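Local coordinates for protein glucoamylase (Thermoanaerobacterium thermosaccharolyticum, PDB 1LF6) that hydrolyses terminal alpha-1,4-linked glucose units from the non-reducing ends of starch-like chains, probably releasing beta-D-glucose, at residues I403-L408 and S416-L421; D366-V371 and G376-N381. All blocks are in the same frame, centred on the assembly; numbering follows the deposited sequence.

Interaction 1. Residues I403-L408 and S416-L421; sequences ILSYRL and SLVKPL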
# COMPACT_ATOMS: atom_id res chain seq x y z
N ILE A 403 7.69 -22.00 -2.42
CA ILE A 403 7.38 -21.92 -3.84
C ILE A 403 8.27 -20.89 -4.51
O ILE A 403 8.75 -21.10 -5.63
CB ILE A 403 5.88 -21.57 -4.06
CG1 ILE A 403 5.00 -22.63 -3.39
CG2 ILE A 403 5.57 -21.49 -5.56
CD1 ILE A 403 3.52 -22.31 -3.42
N LEU A 404 8.51 -19.77 -3.83
CA LEU A 404 9.36 -18.71 -4.36
C LEU A 404 10.82 -19.20 -4.44
O LEU A 404 11.52 -18.90 -5.40
CB LEU A 404 9.28 -17.46 -3.47
CG LEU A 404 10.05 -16.22 -3.92
CD1 LEU A 404 9.61 -15.80 -5.30
CD2 LEU A 404 9.82 -15.08 -2.92
N SER A 405 11.26 -19.94 -3.43
CA SER A 405 12.61 -20.47 -3.42
C SER A 405 12.82 -21.34 -4.66
O SER A 405 13.89 -21.34 -5.28
CB SER A 405 12.86 -21.30 -2.16
OG SER A 405 12.92 -20.48 -1.02
N TYR A 406 11.78 -22.08 -5.02
CA TYR A 406 11.84 -22.95 -6.18
C TYR A 406 11.94 -22.16 -7.49
O TYR A 406 12.77 -22.47 -8.34
CB TYR A 406 10.61 -23.86 -6.22
CG TYR A 406 10.38 -24.49 -7.57
CD1 TYR A 406 9.44 -23.96 -8.46
CD2 TYR A 406 11.17 -25.56 -8.00
CE1 TYR A 406 9.29 -24.48 -9.73
CE2 TYR A 406 11.02 -26.09 -9.28
CZ TYR A 406 10.08 -25.54 -10.13
OH TYR A 406 9.97 -26.03 -11.41
N ARG A 407 11.08 -21.16 -7.65
CA ARG A 407 11.10 -20.37 -8.87
C ARG A 407 12.38 -19.56 -9.04
O ARG A 407 12.83 -19.32 -10.16
CB ARG A 407 9.88 -19.45 -8.92
CG ARG A 407 8.56 -20.20 -9.06
CD ARG A 407 7.49 -19.28 -9.59
NE ARG A 407 7.82 -18.80 -10.93
CZ ARG A 407 7.59 -17.57 -11.36
NH1 ARG A 407 7.03 -16.68 -10.56
NH2 ARG A 407 7.93 -17.23 -12.60
N LEU A 408 12.98 -19.14 -7.93
CA LEU A 408 14.22 -18.39 -7.98
C LEU A 408 15.41 -19.35 -7.99
O LEU A 408 16.57 -18.93 -8.01
CB LEU A 408 14.32 -17.44 -6.78
CG LEU A 408 13.42 -16.19 -6.90
CD1 LEU A 408 13.41 -15.42 -5.60
CD2 LEU A 408 13.93 -15.32 -8.03
N SER A 416 17.97 -23.57 5.76
CA SER A 416 17.46 -22.46 6.57
C SER A 416 16.02 -22.03 6.30
O SER A 416 15.39 -21.40 7.15
CB SER A 416 18.38 -21.25 6.41
OG SER A 416 18.34 -20.76 5.07
N LEU A 417 15.48 -22.37 5.13
CA LEU A 417 14.13 -21.96 4.78
C LEU A 417 13.16 -23.08 4.41
O LEU A 417 12.12 -23.26 5.06
CB LEU A 417 14.20 -20.95 3.62
CG LEU A 417 12.96 -20.19 3.13
CD1 LEU A 417 11.94 -21.14 2.51
CD2 LEU A 417 12.36 -19.43 4.29
N VAL A 418 13.49 -23.82 3.36
CA VAL A 418 12.63 -24.89 2.87
C VAL A 418 12.32 -26.01 3.85
O VAL A 418 11.15 -26.28 4.14
CB VAL A 418 13.21 -25.50 1.58
CG1 VAL A 418 12.32 -26.62 1.07
CG2 VAL A 418 13.36 -24.40 0.52
N LYS A 419 13.36 -26.67 4.37
CA LYS A 419 13.14 -27.77 5.30
C LYS A 419 12.36 -27.38 6.56
O LYS A 419 11.40 -28.05 6.92
CB LYS A 419 14.48 -28.42 5.68
CG LYS A 419 14.36 -29.58 6.65
CD LYS A 419 15.55 -30.53 6.50
CE LYS A 419 15.68 -31.45 7.71
NZ LYS A 419 14.40 -32.12 8.07
N PRO A 420 12.76 -26.29 7.24
CA PRO A 420 11.98 -25.95 8.44
C PRO A 420 10.50 -25.65 8.16
O PRO A 420 9.62 -26.05 8.93
CB PRO A 420 12.74 -24.75 9.02
CG PRO A 420 13.50 -24.19 7.84
CD PRO A 420 13.94 -25.42 7.10
N LEU A 421 10.22 -24.96 7.06
CA LEU A 421 8.83 -24.63 6.72
C LEU A 421 8.07 -25.87 6.27
O LEU A 421 6.90 -26.05 6.64
CB LEU A 421 8.77 -23.55 5.64
CG LEU A 421 9.21 -22.15 6.07
CD1 LEU A 421 9.11 -21.21 4.89
CD2 LEU A 421 8.32 -21.67 7.23

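Interaction 2. Residues D366-V371 and G376-N381; sequences DYLAKV and GMIPQN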
# COMPACT_ATOMS: atom_id res chain seq x y z
N ASP A 366 15.23 -13.53 0.73
CA ASP A 366 16.23 -13.53 1.79
C ASP A 366 15.70 -12.90 3.07
O ASP A 366 16.15 -13.23 4.17
CB ASP A 366 17.49 -12.80 1.31
CG ASP A 366 18.34 -13.67 0.41
OD1 ASP A 366 18.87 -13.15 -0.59
OD2 ASP A 366 18.48 -14.88 0.71
N TYR A 367 14.74 -11.98 2.93
CA TYR A 367 14.13 -11.35 4.10
C TYR A 367 13.37 -12.45 4.84
O TYR A 367 13.48 -12.59 6.06
CB TYR A 367 13.16 -10.26 3.66
CG TYR A 367 12.34 -9.69 4.81
CD1 TYR A 367 12.89 -8.74 5.67
CD2 TYR A 367 11.04 -10.13 5.05
CE1 TYR A 367 12.16 -8.25 6.76
CE2 TYR A 367 10.30 -9.64 6.13
CZ TYR A 367 10.87 -8.71 6.98
OH TYR A 367 10.16 -8.23 8.06
N LEU A 368 12.59 -13.23 4.09
CA LEU A 368 11.80 -14.32 4.65
C LEU A 368 12.68 -15.39 5.29
O LEU A 368 12.31 -16.00 6.30
CB LEU A 368 10.93 -14.95 3.56
CG LEU A 368 9.81 -14.08 2.97
CD1 LEU A 368 9.19 -14.80 1.80
CD2 LEU A 368 8.76 -13.79 4.04
N ALA A 369 13.84 -15.64 4.69
CA ALA A 369 14.78 -16.63 5.21
C ALA A 369 15.23 -16.18 6.59
O ALA A 369 15.42 -17.00 7.49
CB ALA A 369 15.98 -16.75 4.27
N LYS A 370 15.39 -14.87 6.75
CA LYS A 370 15.81 -14.28 8.02
C LYS A 370 14.70 -14.48 9.05
O LYS A 370 14.95 -14.76 10.22
CB LYS A 370 16.10 -12.79 7.81
CG LYS A 370 17.12 -12.17 8.77
CD LYS A 370 16.69 -12.26 10.22
CE LYS A 370 17.64 -11.50 11.14
NZ LYS A 370 17.62 -10.04 10.87
N VAL A 371 13.45 -14.34 8.60
CA VAL A 371 12.32 -14.51 9.50
C VAL A 371 12.26 -15.95 10.01
O VAL A 371 12.06 -16.19 11.20
CB VAL A 371 10.98 -14.15 8.79
CG1 VAL A 371 9.80 -14.56 9.66
CG2 VAL A 371 10.91 -12.65 8.53
N GLY A 376 11.55 -19.94 13.10
CA GLY A 376 11.36 -21.35 12.80
C GLY A 376 10.06 -21.56 12.04
O GLY A 376 9.59 -22.68 11.87
N MET A 377 9.48 -20.46 11.59
CA MET A 377 8.23 -20.51 10.85
C MET A 377 7.85 -19.09 10.44
O MET A 377 8.53 -18.13 10.80
CB MET A 377 7.15 -21.16 11.73
CG MET A 377 5.87 -20.38 11.90
SD MET A 377 5.98 -19.06 13.11
CE MET A 377 4.33 -19.17 13.77
N ILE A 378 6.78 -18.96 9.66
CA ILE A 378 6.33 -17.64 9.23
C ILE A 378 5.15 -17.15 10.06
O ILE A 378 4.06 -17.72 9.99
CB ILE A 378 5.90 -17.64 7.74
CG1 ILE A 378 7.09 -18.01 6.83
CG2 ILE A 378 5.35 -16.26 7.35
CD1 ILE A 378 8.21 -16.99 6.84
N PRO A 379 5.34 -16.10 10.86
CA PRO A 379 4.21 -15.60 11.67
C PRO A 379 3.18 -14.91 10.77
O PRO A 379 3.50 -14.53 9.64
CB PRO A 379 4.88 -14.65 12.66
CG PRO A 379 6.09 -14.17 11.92
CD PRO A 379 6.59 -15.39 11.18
N GLN A 380 1.95 -14.75 11.26
CA GLN A 380 0.88 -14.12 10.48
C GLN A 380 1.46 -12.97 9.66
O GLN A 380 1.23 -12.88 8.46
CB GLN A 380 -0.24 -13.61 11.38
CG GLN A 380 -1.38 -12.96 10.61
CD GLN A 380 -2.64 -12.72 11.45
OE1 GLN A 380 -3.59 -12.12 11.00
NE2 GLN A 380 -2.63 -13.18 12.66
N ASN A 381 2.20 -12.10 10.34
CA ASN A 381 2.86 -10.97 9.70
C ASN A 381 3.95 -10.48 10.63
O ASN A 381 4.01 -10.87 11.80
CB ASN A 381 1.85 -9.86 9.36
CG ASN A 381 1.01 -9.43 10.55
OD1 ASN A 381 -0.12 -8.97 10.39
ND2 ASN A 381 1.55 -9.57 11.74

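Interaction 1. Residues I403-L408 and S416-L421
Ser-405 meets Leu-417 and Val-418 in a small, buried helix-to-helix packing contact between two consecutive helices of the catalytic alpha/alpha barrel. The segments lie on helices 395-407 and 414-428, which a short connection joins and which run in roughly opposite directions. Only 79 Å² is buried between the segments, and no hydrogen bond crosses, so the evidence is one of van der Waals distances. The closest pair of CA atoms, Ser-405 CA and Val-418 CA, is 7.7 Å apart, a spacing that the small serine side chain can bridge.

Each non-backbone atom of Ser-405 takes its own partner. Its OG lies 3.7 Å from CD1 of Leu-417 and reaches the branch point too, with CG of Leu-417 4.2 Å from that OG. Its CB faces the other neighbour, 4.1 Å from CG2 of Val-418. The hydroxyl therefore abuts a methyl group without bonding to it. What satisfies it lies one turn back on its own helix: with OG placed beside the backbone N (chi1 -70°), it hydrogen-bonds to the carbonyl oxygen of Pro-401. The serine thus presents a compact, internally bonded polar group to an apolar pair.

On the opposing helix the backbone is irregular here. A wider pi-type turn spans 416-418, and the nitrogen of Pro-420 has no bond to the preceding turn, which kinks the helix; Leu-421 N resumes the pattern, 3.2 Å from Leu-417 O.

Other helices close in around the contact. Helix 358-375 supplies Leu-365 against Ser-405 and Val-372 against Leu-417, while helix 445-464 places Ala-458 and Ile-461 against Val-418.

Interaction 2. Residues D366-V371 and G376-N381
Leu-368 and Val-371, nearly one turn apart on helix 358-375, receive the chain that leaves the helix and folds back beside its last turns. At the start of the segment the Asp-366 carboxylate turns to another part of the fold, where OD2 forms a salt bridge with Arg-410. The Tyr-367 hydroxyl hydrogen-bonds to Thr-382 OG1, just past the end of the loop segment.

Leu-368 makes the first, looser touch. Its CD2 stands 4.3 Å from CD1 of Ile-378, and Ile-378 CD1 is also 4.3 Å from Leu-368 O. Ile-378 reaches this position because its side chain is bent at both torsions (chi1 -62°, chi2 -65°), which folds CD1 back to the helix.

Val-371 carries most of the contact, and one branch does the work. Its CG1, set anti to the backbone N (chi1 170°), comes within 3.6 Å of Pro-379 CD. The same methyl lies 4.0 Å from CD1 of Ile-378 and is also close to the carbonyl oxygen of Met-377. A single methyl is therefore bordered by three successive residues of the returning chain; the closest CA atoms, those of Val-371 and Ile-378, are 6.8 Å apart.

The reversal starts at Gly-376, the first residue to leave helical geometry, with a positive phi that glycine accommodates readily. Beyond the apolar patch, Ile-378 O accepts a hydrogen bond from Gln-398 NE2, tying the loop to helix 395-407.

This is a helix C-terminus followed by a folded-back loop, in the catalytic alpha/alpha barrel of a family 15 glycosidase. The loop heads toward the active site: the Ile-378 side chain is about 10 Å from that of Glu-438, the probable proton donor, which Gln-380 touches.

Both contacts are buried and held by van der Waals packing, and neither contains a cross-segment hydrogen bond, yet they differ in make-up. Interaction 1 pairs two helices through a serine and two aliphatic residues; interaction 2 sets a helix against its own outgoing loop, buries about twice the surface (173 against 79 Å²) and has an exposed glycine at its margin. Their centres are 11 Å apart and they touch directly: Leu-417 CD2 lies 3.8 Å from Ala-369 CA, and Leu-421 CD2 lies 3.8 Å from Met-377 CA. Helix 414-428 thus leans on both parts of interaction 2. Interaction 1 lies away from the catalytic residues, whereas the Ile-378 side chain of interaction 2 comes within about 10 Å of the probable proton donor's side chain.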